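PDB 1A0I: DNA ligase, which catalyses the ATP-dependent joining of DNA strands, probably sealing nicks in duplex DNA through an adenylated intermediate as other ligases of its family do. Local coordinates for residues L251-K256 with E289-V294; I247-V252 with G274-A279. One frame throughout, in Å; residues are numbered along the deposited sequence.

Overall arrangement
Both contacts lie in the C-terminal OB-fold domain and start from the same strand, 242-252, the middle strand of its five-stranded antiparallel sheet. In contact 1 the end of this strand and the loop after it meet helix 285-298; in contact 2 the strand faces 276-279, two places along the sheet, with strand 266-270 between. Leu251 and Val252 belong to both, and their side chains divide the work: Leu251 serves the helix, Val252 the strand. The contact centres are about 14 Å apart, and lie about 26 Å (contact 1) and 27 Å (contact 2) from the centre of the chain. ATP is bound in the other, N-terminal domain, so neither contact forms its pocket.

Contact 1: L251-K256 with E289-V294; sequences LVWGTK and EFTETV
Val294 meets both Leu251 and Trp253 where the helix of the OB fold, 285-298, packs against the end of strand 242-252 and the turn that follows it. Its two methyls lean to different partners. CG2 points at the tip of Leu251, end to end, with Leu251 CD2 and Val294 CG2 3.5 Å apart. CG1 is anti to the backbone N (chi1 170°), which carries it to the outer part of the indole: Val294 CG1 lies 3.5 Å from Trp253 CH2 and 3.6 Å from Trp253 CZ2. Trp253 and Val294 extend from opposing directions, and the six-membered ring receives the methyl at an oblique angle. One helical turn earlier, Thr291 passes aslant the same ring, its CG2 3.9 Å from Trp253 CZ3. The backbones stay well apart, as the 9.1 Å between Trp253 CA and Thr291 CA makes plain, so the side chains alone bridge strand end and helix, and do so by apolar contact without a hydrogen bond. Phe290, on the same helix, goes deeper into the domain and meets the rings of Phe267, Tyr321 and Phe344. Thr291 gives its methyl to the indole while its OG1 hydrogen-bonds to the carbonyl oxygen of Met287.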
loop_
_atom_site.group_PDB
_atom_site.type_symbol
_atom_site.label_atom_id
_atom_site.label_comp_id
_atom_site.label_asym_id
_atom_site.label_seq_id
_atom_site.Cartn_x
_atom_site.Cartn_y
_atom_site.Cartn_z
ATOM N N LEU A 251 18.573 -19.811 -10.660
ATOM C CA LEU A 251 17.669 -18.900 -11.320
ATOM C C LEU A 251 16.391 -19.683 -11.330
ATOM O O LEU A 251 16.408 -20.870 -11.674
ATOM C CB LEU A 251 18.149 -18.665 -12.738
ATOM C CG LEU A 251 18.535 -17.327 -13.292
ATOM C CD1 LEU A 251 19.442 -16.569 -12.358
ATOM C CD2 LEU A 251 19.210 -17.595 -14.620
ATOM N N VAL A 252 15.291 -19.131 -10.875
ATOM C CA VAL A 252 14.072 -19.888 -11.059
ATOM C C VAL A 252 13.436 -19.093 -12.182
ATOM O O VAL A 252 13.503 -17.853 -12.210
ATOM C CB VAL A 252 13.239 -19.979 -9.681
ATOM C CG1 VAL A 252 13.335 -18.747 -8.882
ATOM C CG2 VAL A 252 11.768 -20.178 -9.954
ATOM N N TRP A 253 12.862 -19.840 -13.136
ATOM C CA TRP A 253 12.435 -19.234 -14.376
ATOM C C TRP A 253 11.056 -18.703 -14.561
ATOM O O TRP A 253 10.962 -17.491 -14.727
ATOM C CB TRP A 253 12.721 -20.181 -15.567
ATOM C CG TRP A 253 14.158 -19.953 -16.072
ATOM C CD1 TRP A 253 15.213 -20.729 -15.630
ATOM C CD2 TRP A 253 14.593 -18.973 -16.941
ATOM N NE1 TRP A 253 16.292 -20.243 -16.211
ATOM C CE2 TRP A 253 15.978 -19.203 -17.002
ATOM C CE3 TRP A 253 14.050 -17.939 -17.690
ATOM C CZ2 TRP A 253 16.805 -18.395 -17.800
ATOM C CZ3 TRP A 253 14.871 -17.139 -18.488
ATOM C CH2 TRP A 253 16.238 -17.356 -18.541
ATOM N N GLY A 254 9.988 -19.477 -14.591
ATOM C CA GLY A 254 8.716 -18.857 -14.933
ATOM C C GLY A 254 7.919 -19.977 -15.509
ATOM O O GLY A 254 8.449 -20.773 -16.279
ATOM N N THR A 255 6.677 -20.141 -15.101
ATOM C CA THR A 255 5.919 -21.313 -15.468
ATOM C C THR A 255 5.424 -21.226 -16.907
ATOM O O THR A 255 4.443 -20.545 -17.191
ATOM C CB THR A 255 4.763 -21.444 -14.408
ATOM O OG1 THR A 255 5.325 -21.153 -13.125
ATOM C CG2 THR A 255 4.206 -22.843 -14.301
ATOM N N LYS A 256 6.092 -21.964 -17.803
ATOM C CA LYS A 256 5.651 -22.025 -19.192
ATOM C C LYS A 256 4.456 -22.981 -19.302
ATOM O O LYS A 256 3.752 -23.037 -20.315
ATOM C CB LYS A 256 6.803 -22.510 -20.111
ATOM C CG LYS A 256 7.204 -23.975 -19.950
ATOM C CD LYS A 256 7.014 -24.674 -21.286
ATOM C CE LYS A 256 6.566 -26.112 -21.084
ATOM N NZ LYS A 256 5.307 -26.356 -21.767
ATOM N N GLU A 289 14.632 -7.237 -16.405
ATOM C CA GLU A 289 16.013 -6.744 -16.297
ATOM C C GLU A 289 16.969 -7.932 -16.101
ATOM O O GLU A 289 17.952 -8.099 -16.832
ATOM C CB GLU A 289 16.104 -5.799 -15.108
ATOM C CG GLU A 289 17.255 -4.811 -15.036
ATOM C CD GLU A 289 17.397 -4.169 -13.649
ATOM O OE1 GLU A 289 17.918 -4.808 -12.724
ATOM O OE2 GLU A 289 16.994 -3.014 -13.503
ATOM N N PHE A 290 16.647 -8.839 -15.170
ATOM C CA PHE A 290 17.410 -10.060 -14.915
ATOM C C PHE A 290 17.470 -11.009 -16.108
ATOM O O PHE A 290 18.508 -11.649 -16.317
ATOM C CB PHE A 290 16.818 -10.829 -13.735
ATOM C CG PHE A 290 16.973 -10.146 -12.393
ATOM C CD1 PHE A 290 17.852 -9.075 -12.222
ATOM C CD2 PHE A 290 16.225 -10.614 -11.326
ATOM C CE1 PHE A 290 17.993 -8.477 -10.979
ATOM C CE2 PHE A 290 16.366 -10.014 -10.081
ATOM C CZ PHE A 290 17.249 -8.953 -9.911
ATOM N N THR A 291 16.400 -11.160 -16.895
ATOM C CA THR A 291 16.448 -12.008 -18.077
ATOM C C THR A 291 17.395 -11.416 -19.083
ATOM O O THR A 291 18.213 -12.204 -19.547
ATOM C CB THR A 291 15.121 -12.169 -18.812
ATOM O OG1 THR A 291 14.013 -12.301 -17.937
ATOM C CG2 THR A 291 15.271 -13.411 -19.657
ATOM N N GLU A 292 17.388 -10.134 -19.454
ATOM C CA GLU A 292 18.330 -9.540 -20.391
ATOM C C GLU A 292 19.727 -9.873 -19.973
ATOM O O GLU A 292 20.434 -10.483 -20.777
ATOM C CB GLU A 292 18.148 -8.020 -20.437
ATOM C CG GLU A 292 17.530 -7.579 -21.761
ATOM C CD GLU A 292 16.319 -8.387 -22.246
ATOM O OE1 GLU A 292 15.206 -8.241 -21.757
ATOM O OE2 GLU A 292 16.495 -9.181 -23.166
ATOM N N THR A 293 20.092 -9.635 -18.718
ATOM C CA THR A 293 21.381 -10.047 -18.202
ATOM C C THR A 293 21.632 -11.557 -18.439
ATOM O O THR A 293 22.688 -11.948 -18.967
ATOM C CB THR A 293 21.383 -9.653 -16.703
ATOM O OG1 THR A 293 20.899 -8.316 -16.657
ATOM C CG2 THR A 293 22.755 -9.665 -16.062
ATOM N N VAL A 294 20.672 -12.437 -18.130
ATOM C CA VAL A 294 20.826 -13.859 -18.408
ATOM C C VAL A 294 20.950 -14.076 -19.915
ATOM O O VAL A 294 21.875 -14.733 -20.382
ATOM C CB VAL A 294 19.603 -14.590 -17.789
ATOM C CG1 VAL A 294 19.503 -16.036 -18.196
ATOM C CG2 VAL A 294 19.778 -14.553 -16.287
#

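Contact 2: I247-V252 with G274-A279; sequences IIQGLV and GRLVNA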
loop_
_atom_site.group_PDB
_atom_site.type_symbol
_atom_site.label_atom_id
_atom_site.label_comp_id
_atom_site.label_asym_id
_atom_site.label_seq_id
_atom_site.Cartn_x
_atom_site.Cartn_y
_atom_site.Cartn_z
ATOM N N ILE A 247 23.237 -16.949 -0.541
ATOM C CA ILE A 247 23.975 -16.615 -1.761
ATOM C C ILE A 247 23.023 -17.002 -2.842
ATOM O O ILE A 247 22.303 -17.991 -2.633
ATOM C CB ILE A 247 25.342 -17.414 -2.057
ATOM C CG1 ILE A 247 25.162 -18.832 -2.551
ATOM C CG2 ILE A 247 26.126 -17.451 -0.764
ATOM C CD1 ILE A 247 26.263 -19.314 -3.519
ATOM N N ILE A 248 22.923 -16.337 -3.986
ATOM C CA ILE A 248 22.042 -16.838 -5.009
ATOM C C ILE A 248 22.908 -17.911 -5.650
ATOM O O ILE A 248 24.143 -17.879 -5.598
ATOM C CB ILE A 248 21.540 -15.759 -6.123
ATOM C CG1 ILE A 248 22.340 -15.837 -7.390
ATOM C CG2 ILE A 248 21.632 -14.326 -5.606
ATOM C CD1 ILE A 248 21.621 -16.644 -8.472
ATOM N N GLN A 249 22.276 -18.922 -6.216
ATOM C CA GLN A 249 23.020 -20.001 -6.834
ATOM C C GLN A 249 22.081 -20.798 -7.711
ATOM O O GLN A 249 21.923 -22.018 -7.690
ATOM C CB GLN A 249 23.628 -20.855 -5.738
ATOM C CG GLN A 249 22.731 -21.501 -4.688
ATOM C CD GLN A 249 23.560 -22.471 -3.875
ATOM O OE1 GLN A 249 23.582 -23.672 -4.122
ATOM N NE2 GLN A 249 24.328 -21.971 -2.919
ATOM N N GLY A 250 21.414 -20.041 -8.543
ATOM C CA GLY A 250 20.424 -20.614 -9.415
ATOM C C GLY A 250 19.451 -19.517 -9.736
ATOM O O GLY A 250 19.360 -18.483 -9.078
ATOM N N LEU A 251 18.573 -19.811 -10.660
ATOM C CA LEU A 251 17.669 -18.900 -11.320
ATOM C C LEU A 251 16.391 -19.683 -11.330
ATOM O O LEU A 251 16.408 -20.870 -11.674
ATOM C CB LEU A 251 18.149 -18.665 -12.738
ATOM C CG LEU A 251 18.535 -17.327 -13.292
ATOM C CD1 LEU A 251 19.442 -16.569 -12.358
ATOM C CD2 LEU A 251 19.210 -17.595 -14.620
ATOM N N VAL A 252 15.291 -19.131 -10.875
ATOM C CA VAL A 252 14.072 -19.888 -11.059
ATOM C C VAL A 252 13.436 -19.093 -12.182
ATOM O O VAL A 252 13.503 -17.853 -12.210
ATOM C CB VAL A 252 13.239 -19.979 -9.681
ATOM C CG1 VAL A 252 13.335 -18.747 -8.882
ATOM C CG2 VAL A 252 11.768 -20.178 -9.954
ATOM N N GLY A 274 20.997 -23.955 5.565
ATOM C CA GLY A 274 21.043 -25.097 4.658
ATOM C C GLY A 274 19.786 -25.264 3.816
ATOM O O GLY A 274 19.614 -26.212 3.018
ATOM N N ARG A 275 18.887 -24.290 3.984
ATOM C CA ARG A 275 17.624 -24.316 3.280
ATOM C C ARG A 275 17.814 -23.694 1.931
ATOM O O ARG A 275 18.507 -22.692 1.774
ATOM C CB ARG A 275 16.536 -23.517 3.977
ATOM C CG ARG A 275 15.939 -24.064 5.245
ATOM C CD ARG A 275 14.486 -23.617 5.225
ATOM N NE ARG A 275 13.580 -24.608 4.630
ATOM C CZ ARG A 275 12.943 -25.555 5.361
ATOM N NH1 ARG A 275 13.158 -25.599 6.662
ATOM N NH2 ARG A 275 12.087 -26.451 4.825
ATOM N N LEU A 276 17.232 -24.345 0.941
ATOM C CA LEU A 276 17.205 -23.783 -0.387
ATOM C C LEU A 276 15.795 -23.215 -0.507
ATOM O O LEU A 276 14.792 -23.916 -0.302
ATOM C CB LEU A 276 17.520 -24.916 -1.364
ATOM C CG LEU A 276 19.037 -25.195 -1.427
ATOM C CD1 LEU A 276 19.281 -26.502 -2.145
ATOM C CD2 LEU A 276 19.757 -24.049 -2.134
ATOM N N VAL A 277 15.735 -21.894 -0.666
ATOM C CA VAL A 277 14.500 -21.148 -0.783
ATOM C C VAL A 277 14.392 -20.535 -2.172
ATOM O O VAL A 277 15.354 -19.945 -2.681
ATOM C CB VAL A 277 14.477 -20.047 0.336
ATOM C CG1 VAL A 277 15.293 -18.796 -0.007
ATOM C CG2 VAL A 277 13.030 -19.652 0.558
ATOM N N ASN A 278 13.252 -20.610 -2.849
ATOM C CA ASN A 278 13.165 -19.928 -4.129
ATOM C C ASN A 278 12.456 -18.605 -3.962
ATOM O O ASN A 278 11.234 -18.489 -3.884
ATOM C CB ASN A 278 12.450 -20.802 -5.158
ATOM C CG ASN A 278 13.427 -21.846 -5.707
ATOM O OD1 ASN A 278 13.019 -22.956 -6.001
ATOM N ND2 ASN A 278 14.718 -21.626 -5.878
ATOM N N ALA A 279 13.319 -17.610 -3.791
ATOM C CA ALA A 279 12.954 -16.221 -3.601
ATOM C C ALA A 279 12.460 -15.638 -4.898
ATOM O O ALA A 279 13.280 -15.301 -5.767
ATOM C CB ALA A 279 14.143 -15.380 -3.195
#
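Val252 and Asn278 form the more substantial of two small side-chain meetings between strands 242-252 and 276-279 of the OB-fold sheet. Both CB atoms are directed at the opposing segment, and the methyl CG1 of Val252 comes within 4.3 Å of Asn278 CB and lies about as near to the amide group. Further along the strands, Gln249 and Leu276 meet through their ends. With chi2 at 171°, the glutamine chain is stretched out and brings its amide toward the leucine, where Gln249 OE1 stops 4.3 Å from Leu276 CD2, a loose van der Waals approach. The backbones are too far apart to bond: Gln249 CA and Leu276 CA are separated by 9.5 Å, although Val252 CA and Asn278 CA close to 7.0 Å. Strand 266-270 explains the gap. It lies between the two in the sheet, antiparallel to each, and the two flanking strands therefore run in the same general direction. Gln249 and Gly250 both form backbone hydrogen bonds with Glu268 of that strand, and the side chain of Gln249 also rests on Leu270. The backbone of Val252 hydrogen-bonds with Ile265 and Gly266, where the strand begins. On the other side, Asn278 packs on Glu268, while its ND2 makes a weak hydrogen bond to Phe267 O. The intervening strand thus positions both partners. With neither a hydrogen bond nor a salt bridge between the segments, and its touching residues at the surface, the contact implies only light dispersion contact across strand 266-270, whose own hydrogen bonds help hold the sheet together.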